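Local coordinates for protein exosome subunit (Archaeoglobus fulgidus, PDB 2OGK) that is of unknown function but resembles RNA-binding proteins in structure, although a role in binding RNA is thought unlikely, at residues L83-N94 and S130-R140. Residues are numbered along the deposited sequence; the frame is centred on the assembly and turned at random.
Sequences LSTLEDRIDEQN and SKREKVIEFAR
Arg132 reaches from the start of helix 132-142 to Glu87 and to the backbone at Ile90. Its CG is anti to the backbone N (chi1 178°), and a bend at chi2 carries the guanidinium across to 83-94. Arg132 NE and NH2 take Glu87 OE2 side-on in a salt bridge, NE at 3.1 Å. The carboxylate is turned 36° from the guanidinium plane. At the far end, Arg132 NH1 and NH2 both bond to Ile90 O, NH1 at 2.9 Å and from above the carbonyl plane. Four bonds thus fix the rotation of this buried group. A methionine here would probably leave Ile90 O and Glu87 without these donors and the loop less firmly held. Glu87 OE2 also hydrogen-bonds to Tyr47 OH of a neighbouring subunit. Beside this polar patch, Leu86 points its two methyls at the helix: CD1 meets Ile136 CD1 at 3.7 Å and also lies by Arg140, and CD2 lies by Ala139 CB. Ile90 CD1 packs on Ala139 CB at 3.6 Å. Further along, Asn94 crosses Val135 at about a right angle, Asn94 OD1 coming to 3.3 Å from Val135 CG2. The contact lays the link between helix 79-84 and strand 95-101 against helix 132-142; the helix in turn packs on strand 118-126 through Phe138 and Ala139.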
ATOM      1  N   LEU D  83     -17.204  -5.791  -0.962  1.00 52.38           N
ATOM      2  CA  LEU D  83     -17.800  -5.869  -2.295  1.00 50.63           C
ATOM      3  C   LEU D  83     -18.193  -4.550  -2.942  1.00 48.87           C
ATOM      4  O   LEU D  83     -17.969  -4.342  -4.134  1.00 47.71           O
ATOM      5  CB  LEU D  83     -19.045  -6.750  -2.265  1.00 52.02           C
ATOM      6  CG  LEU D  83     -18.999  -8.136  -2.911  1.00 53.24           C
ATOM      7  CD1 LEU D  83     -20.397  -8.431  -3.399  1.00 52.13           C
ATOM      8  CD2 LEU D  83     -18.014  -8.196  -4.084  1.00 53.18           C
ATOM      9  N   SER D  84     -18.810  -3.670  -2.166  1.00 48.55           N
ATOM     10  CA  SER D  84     -19.244  -2.380  -2.695  1.00 48.40           C
ATOM     11  C   SER D  84     -18.111  -1.367  -2.786  1.00 48.87           C
ATOM     12  O   SER D  84     -18.271  -0.321  -3.416  1.00 51.28           O
ATOM     13  CB  SER D  84     -20.357  -1.806  -1.824  1.00 47.02           C
ATOM     14  OG  SER D  84     -19.957  -1.791  -0.467  1.00 48.71           O
ATOM     15  N   THR D  85     -16.967  -1.683  -2.179  1.00 46.84           N
ATOM     16  CA  THR D  85     -15.832  -0.769  -2.171  1.00 44.81           C
ATOM     17  C   THR D  85     -14.577  -1.318  -2.847  1.00 44.40           C
ATOM     18  O   THR D  85     -13.465  -0.795  -2.651  1.00 42.32           O
ATOM     19  CB  THR D  85     -15.496  -0.378  -0.729  1.00 44.48           C
ATOM     20  OG1 THR D  85     -15.235  -1.560   0.039  1.00 43.01           O
ATOM     21  CG2 THR D  85     -16.667   0.364  -0.107  1.00 43.43           C
ATOM     22  N   LEU D  86     -14.777  -2.361  -3.649  1.00 42.20           N
ATOM     23  CA  LEU D  86     -13.707  -3.030  -4.387  1.00 41.51           C
ATOM     24  C   LEU D  86     -12.802  -2.098  -5.169  1.00 40.21           C
ATOM     25  O   LEU D  86     -11.580  -2.257  -5.181  1.00 39.25           O
ATOM     26  CB  LEU D  86     -14.301  -4.035  -5.377  1.00 41.69           C
ATOM     27  CG  LEU D  86     -14.718  -5.425  -4.893  1.00 40.89           C
ATOM     28  CD1 LEU D  86     -15.435  -6.152  -6.023  1.00 39.91           C
ATOM     29  CD2 LEU D  86     -13.493  -6.193  -4.421  1.00 37.99           C
ATOM     30  N   GLU D  87     -13.428  -1.143  -5.841  1.00 40.12           N
ATOM     31  CA  GLU D  87     -12.734  -0.173  -6.670  1.00 40.18           C
ATOM     32  C   GLU D  87     -11.751   0.733  -5.893  1.00 41.28           C
ATOM     33  O   GLU D  87     -10.877   1.355  -6.492  1.00 42.09           O
ATOM     34  CB  GLU D  87     -13.787   0.644  -7.420  1.00 37.89           C
ATOM     35  CG  GLU D  87     -13.317   1.282  -8.702  1.00 37.54           C
ATOM     36  CD  GLU D  87     -13.301   0.337  -9.880  1.00 35.74           C
ATOM     37  OE1 GLU D  87     -14.354  -0.223 -10.230  1.00 36.08           O
ATOM     38  OE2 GLU D  87     -12.227   0.162 -10.472  1.00 36.35           O
ATOM     39  N   ASP D  88     -11.877   0.785  -4.567  1.00 43.21           N
ATOM     40  CA  ASP D  88     -10.978   1.599  -3.734  1.00 45.88           C
ATOM     41  C   ASP D  88      -9.999   0.771  -2.914  1.00 46.86           C
ATOM     42  O   ASP D  88      -9.243   1.323  -2.114  1.00 46.23           O
ATOM     43  CB  ASP D  88     -11.769   2.459  -2.751  1.00 46.88           C
ATOM     44  CG  ASP D  88     -12.759   3.358  -3.438  1.00 48.42           C
ATOM     45  OD1 ASP D  88     -12.338   4.174  -4.297  1.00 48.83           O
ATOM     46  OD2 ASP D  88     -13.961   3.242  -3.113  1.00 50.81           O
ATOM     47  N   ARG D  89     -10.035  -0.547  -3.103  1.00 48.13           N
ATOM     48  CA  ARG D  89      -9.176  -1.476  -2.369  1.00 46.53           C
ATOM     49  C   ARG D  89      -8.132  -2.061  -3.274  1.00 45.58           C
ATOM     50  O   ARG D  89      -7.054  -2.437  -2.820  1.00 47.51           O
ATOM     51  CB  ARG D  89      -9.986  -2.642  -1.818  1.00 46.50           C
ATOM     52  CG  ARG D  89     -11.268  -2.234  -1.199  1.00 46.85           C
ATOM     53  CD  ARG D  89     -12.110  -3.422  -0.797  1.00 46.99           C
ATOM     54  NE  ARG D  89     -12.906  -3.001   0.337  1.00 44.99           N
ATOM     55  CZ  ARG D  89     -12.389  -2.796   1.536  1.00 43.60           C
ATOM     56  NH1 ARG D  89     -11.096  -3.003   1.736  1.00 43.64           N
ATOM     57  NH2 ARG D  89     -13.142  -2.329   2.514  1.00 44.07           N
ATOM     58  N   ILE D  90      -8.477  -2.178  -4.552  1.00 43.29           N
ATOM     59  CA  ILE D  90      -7.560  -2.736  -5.531  1.00 41.49           C
ATOM     60  C   ILE D  90      -6.787  -1.623  -6.220  1.00 40.69           C
ATOM     61  O   ILE D  90      -7.375  -0.766  -6.869  1.00 40.05           O
ATOM     62  CB  ILE D  90      -8.324  -3.578  -6.585  1.00 39.66           C
ATOM     63  CG1 ILE D  90      -9.109  -4.690  -5.866  1.00 37.89           C
ATOM     64  CG2 ILE D  90      -7.341  -4.133  -7.630  1.00 34.95           C
ATOM     65  CD1 ILE D  90     -10.030  -5.498  -6.756  1.00 38.76           C
ATOM     66  N   ASP D  91      -5.470  -1.620  -6.043  1.00 41.09           N
ATOM     67  CA  ASP D  91      -4.652  -0.607  -6.679  1.00 42.60           C
ATOM     68  C   ASP D  91      -4.328  -1.005  -8.099  1.00 42.29           C
ATOM     69  O   ASP D  91      -4.755  -2.044  -8.579  1.00 43.23           O
ATOM     70  CB  ASP D  91      -3.344  -0.358  -5.910  1.00 44.90           C
ATOM     71  CG  ASP D  91      -2.579  -1.628  -5.602  1.00 46.15           C
ATOM     72  OD1 ASP D  91      -2.568  -2.562  -6.442  1.00 45.31           O
ATOM     73  OD2 ASP D  91      -1.970  -1.665  -4.509  1.00 44.96           O
ATOM     74  N   GLU D  92      -3.555  -0.167  -8.765  1.00 43.09           N
ATOM     75  CA  GLU D  92      -3.178  -0.407 -10.140  1.00 43.22           C
ATOM     76  C   GLU D  92      -2.175  -1.544 -10.314  1.00 42.58           C
ATOM     77  O   GLU D  92      -1.832  -1.914 -11.427  1.00 41.89           O
ATOM     78  CB  GLU D  92      -2.699   0.920 -10.730  1.00 44.53           C
ATOM     79  CG  GLU D  92      -3.832   1.966 -10.606  1.00 48.71           C
ATOM     80  CD  GLU D  92      -3.452   3.392 -10.975  1.00 50.59           C
ATOM     81  OE1 GLU D  92      -4.093   3.953 -11.897  1.00 50.19           O
ATOM     82  OE2 GLU D  92      -2.532   3.957 -10.337  1.00 51.72           O
ATOM     83  N   GLN D  93      -1.737  -2.131  -9.210  1.00 43.95           N
ATOM     84  CA  GLN D  93      -0.804  -3.243  -9.284  1.00 45.62           C
ATOM     85  C   GLN D  93      -1.616  -4.492  -9.025  1.00 45.89           C
ATOM     86  O   GLN D  93      -1.072  -5.553  -8.747  1.00 47.67           O
ATOM     87  CB  GLN D  93       0.303  -3.109  -8.231  1.00 48.34           C
ATOM     88  CG  GLN D  93       0.862  -1.701  -8.094  1.00 53.90           C
ATOM     89  CD  GLN D  93       1.027  -0.990  -9.438  1.00 57.45           C
ATOM     90  OE1 GLN D  93       1.826  -1.406 -10.290  1.00 59.99           O
ATOM     91  NE2 GLN D  93       0.264   0.086  -9.635  1.00 56.56           N
ATOM     92  N   ASN D  94      -2.934  -4.345  -9.111  1.00 45.06           N
ATOM     93  CA  ASN D  94      -3.875  -5.444  -8.895  1.00 42.97           C
ATOM     94  C   ASN D  94      -3.824  -6.066  -7.516  1.00 41.95           C
ATOM     95  O   ASN D  94      -4.124  -7.250  -7.348  1.00 41.09           O
ATOM     96  CB  ASN D  94      -3.661  -6.533  -9.923  1.00 42.08           C
ATOM     97  CG  ASN D  94      -3.738  -6.009 -11.311  1.00 44.12           C
ATOM     98  OD1 ASN D  94      -4.772  -5.483 -11.737  1.00 41.25           O
ATOM     99  ND2 ASN D  94      -2.631  -6.127 -12.039  1.00 47.65           N
ATOM    100  N   SER D 130      -4.371  -9.443 -18.152  1.00 43.98           N
ATOM    101  CA  SER D 130      -4.245  -8.681 -16.911  1.00 44.99           C
ATOM    102  C   SER D 130      -4.929  -7.328 -17.142  1.00 46.63           C
ATOM    103  O   SER D 130      -4.300  -6.356 -17.584  1.00 47.40           O
ATOM    104  CB  SER D 130      -2.780  -8.477 -16.554  1.00 42.33           C
ATOM    105  OG  SER D 130      -2.609  -8.643 -15.160  1.00 43.54           O
ATOM    106  N   LYS D 131      -6.226  -7.286 -16.849  1.00 44.94           N
ATOM    107  CA  LYS D 131      -7.015  -6.094 -17.056  1.00 43.03           C
ATOM    108  C   LYS D 131      -7.742  -5.728 -15.788  1.00 43.93           C
ATOM    109  O   LYS D 131      -8.194  -6.615 -15.063  1.00 45.00           O
ATOM    110  CB  LYS D 131      -8.076  -6.341 -18.118  1.00 43.04           C
ATOM    111  CG  LYS D 131      -7.604  -6.730 -19.476  1.00 43.38           C
ATOM    112  CD  LYS D 131      -8.827  -6.916 -20.356  1.00 45.26           C
ATOM    113  CE  LYS D 131      -8.472  -7.383 -21.757  1.00 48.97           C
ATOM    114  NZ  LYS D 131      -9.709  -7.765 -22.504  1.00 52.47           N
ATOM    115  N   ARG D 132      -7.882  -4.423 -15.546  1.00 41.27           N
ATOM    116  CA  ARG D 132      -8.599  -3.924 -14.378  1.00 37.52           C
ATOM    117  C   ARG D 132      -9.945  -4.639 -14.395  1.00 38.48           C
ATOM    118  O   ARG D 132     -10.450  -5.115 -13.373  1.00 36.02           O
ATOM    119  CB  ARG D 132      -8.811  -2.416 -14.523  1.00 34.86           C
ATOM    120  CG  ARG D 132      -9.588  -1.742 -13.413  1.00 29.49           C
ATOM    121  CD  ARG D 132      -8.763  -1.664 -12.183  1.00 30.28           C
ATOM    122  NE  ARG D 132      -9.411  -0.952 -11.086  1.00 29.99           N
ATOM    123  CZ  ARG D 132      -8.830  -0.713  -9.911  1.00 30.95           C
ATOM    124  NH1 ARG D 132      -7.587  -1.122  -9.693  1.00 30.66           N
ATOM    125  NH2 ARG D 132      -9.497  -0.099  -8.937  1.00 32.04           N
ATOM    126  N   GLU D 133     -10.510  -4.712 -15.597  1.00 39.81           N
ATOM    127  CA  GLU D 133     -11.806  -5.336 -15.810  1.00 40.89           C
ATOM    128  C   GLU D 133     -11.810  -6.802 -15.401  1.00 40.81           C
ATOM    129  O   GLU D 133     -12.587  -7.217 -14.541  1.00 43.27           O
ATOM    130  CB  GLU D 133     -12.218  -5.197 -17.277  1.00 39.94           C
ATOM    131  N   LYS D 134     -10.945  -7.590 -16.019  1.00 38.62           N
ATOM    132  CA  LYS D 134     -10.912  -8.999 -15.700  1.00 37.96           C
ATOM    133  C   LYS D 134     -10.579  -9.189 -14.208  1.00 38.26           C
ATOM    134  O   LYS D 134     -11.081 -10.106 -13.560  1.00 37.04           O
ATOM    135  CB  LYS D 134      -9.887  -9.719 -16.617  1.00 36.35           C
ATOM    136  N   VAL D 135      -9.766  -8.287 -13.664  1.00 38.36           N
ATOM    137  CA  VAL D 135      -9.341  -8.350 -12.271  1.00 37.77           C
ATOM    138  C   VAL D 135     -10.448  -8.102 -11.266  1.00 39.92           C
ATOM    139  O   VAL D 135     -10.625  -8.871 -10.324  1.00 40.75           O
ATOM    140  CB  VAL D 135      -8.203  -7.342 -11.996  1.00 35.14           C
ATOM    141  CG1 VAL D 135      -7.964  -7.213 -10.497  1.00 32.86           C
ATOM    142  CG2 VAL D 135      -6.931  -7.802 -12.705  1.00 33.31           C
ATOM    143  N   ILE D 136     -11.180  -7.014 -11.462  1.00 42.99           N
ATOM    144  CA  ILE D 136     -12.278  -6.630 -10.575  1.00 44.68           C
ATOM    145  C   ILE D 136     -13.387  -7.707 -10.616  1.00 44.17           C
ATOM    146  O   ILE D 136     -14.013  -8.015  -9.602  1.00 44.27           O
ATOM    147  CB  ILE D 136     -12.784  -5.221 -11.008  1.00 46.74           C
ATOM    148  CG1 ILE D 136     -13.232  -4.398  -9.788  1.00 47.30           C
ATOM    149  CG2 ILE D 136     -13.836  -5.366 -12.094  1.00 48.73           C
ATOM    150  CD1 ILE D 136     -14.635  -4.689  -9.283  1.00 48.54           C
ATOM    151  N   GLU D 137     -13.598  -8.296 -11.789  1.00 44.66           N
ATOM    152  CA  GLU D 137     -14.574  -9.365 -11.962  1.00 45.68           C
ATOM    153  C   GLU D 137     -14.182 -10.561 -11.082  1.00 44.38           C
ATOM    154  O   GLU D 137     -15.016 -11.171 -10.409  1.00 42.67           O
ATOM    155  CB  GLU D 137     -14.607  -9.810 -13.423  1.00 47.79           C
ATOM    156  CG  GLU D 137     -15.579 -10.948 -13.699  1.00 53.64           C
ATOM    157  CD  GLU D 137     -15.307 -11.663 -15.015  1.00 58.65           C
ATOM    158  OE1 GLU D 137     -14.127 -11.990 -15.282  1.00 61.40           O
ATOM    159  OE2 GLU D 137     -16.271 -11.915 -15.776  1.00 60.89           O
ATOM    160  N   PHE D 138     -12.900 -10.892 -11.109  1.00 44.93           N
ATOM    161  CA  PHE D 138     -12.367 -11.990 -10.324  1.00 46.47           C
ATOM    162  C   PHE D 138     -12.521 -11.718  -8.830  1.00 48.78           C
ATOM    163  O   PHE D 138     -13.010 -12.569  -8.079  1.00 48.92           O
ATOM    164  CB  PHE D 138     -10.892 -12.198 -10.681  1.00 45.43           C
ATOM    165  CG  PHE D 138     -10.161 -13.108  -9.744  1.00 45.23           C
ATOM    166  CD1 PHE D 138     -10.733 -14.303  -9.324  1.00 45.84           C
ATOM    167  CD2 PHE D 138      -8.885 -12.785  -9.301  1.00 45.44           C
ATOM    168  CE1 PHE D 138     -10.046 -15.163  -8.476  1.00 45.57           C
ATOM    169  CE2 PHE D 138      -8.184 -13.636  -8.451  1.00 45.12           C
ATOM    170  CZ  PHE D 138      -8.765 -14.829  -8.039  1.00 45.76           C
ATOM    171  N   ALA D 139     -12.101 -10.527  -8.405  1.00 50.88           N
ATOM    172  CA  ALA D 139     -12.188 -10.143  -7.002  1.00 52.08           C
ATOM    173  C   ALA D 139     -13.629 -10.212  -6.564  1.00 52.67           C
ATOM    174  O   ALA D 139     -13.928 -10.692  -5.486  1.00 53.09           O
ATOM    175  CB  ALA D 139     -11.650  -8.744  -6.798  1.00 52.08           C
ATOM    176  N   ARG D 140     -14.529  -9.728  -7.404  1.00 54.41           N
ATOM    177  CA  ARG D 140     -15.934  -9.780  -7.065  1.00 58.06           C
ATOM    178  C   ARG D 140     -16.387 -11.241  -6.852  1.00 60.30           C
ATOM    179  O   ARG D 140     -17.330 -11.512  -6.104  1.00 60.53           O
ATOM    180  CB  ARG D 140     -16.746  -9.115  -8.169  1.00 58.07           C
ATOM    181  CG  ARG D 140     -18.224  -9.066  -7.881  1.00 61.21           C
ATOM    182  CD  ARG D 140     -18.938  -8.276  -8.952  1.00 62.81           C
ATOM    183  NE  ARG D 140     -18.547  -6.872  -8.919  1.00 64.55           N
ATOM    184  CZ  ARG D 140     -18.186  -6.173  -9.987  1.00 65.33           C
ATOM    185  NH1 ARG D 140     -18.162  -6.753 -11.182  1.00 65.91           N
ATOM    186  NH2 ARG D 140     -17.861  -4.892  -9.861  1.00 65.57           N
TER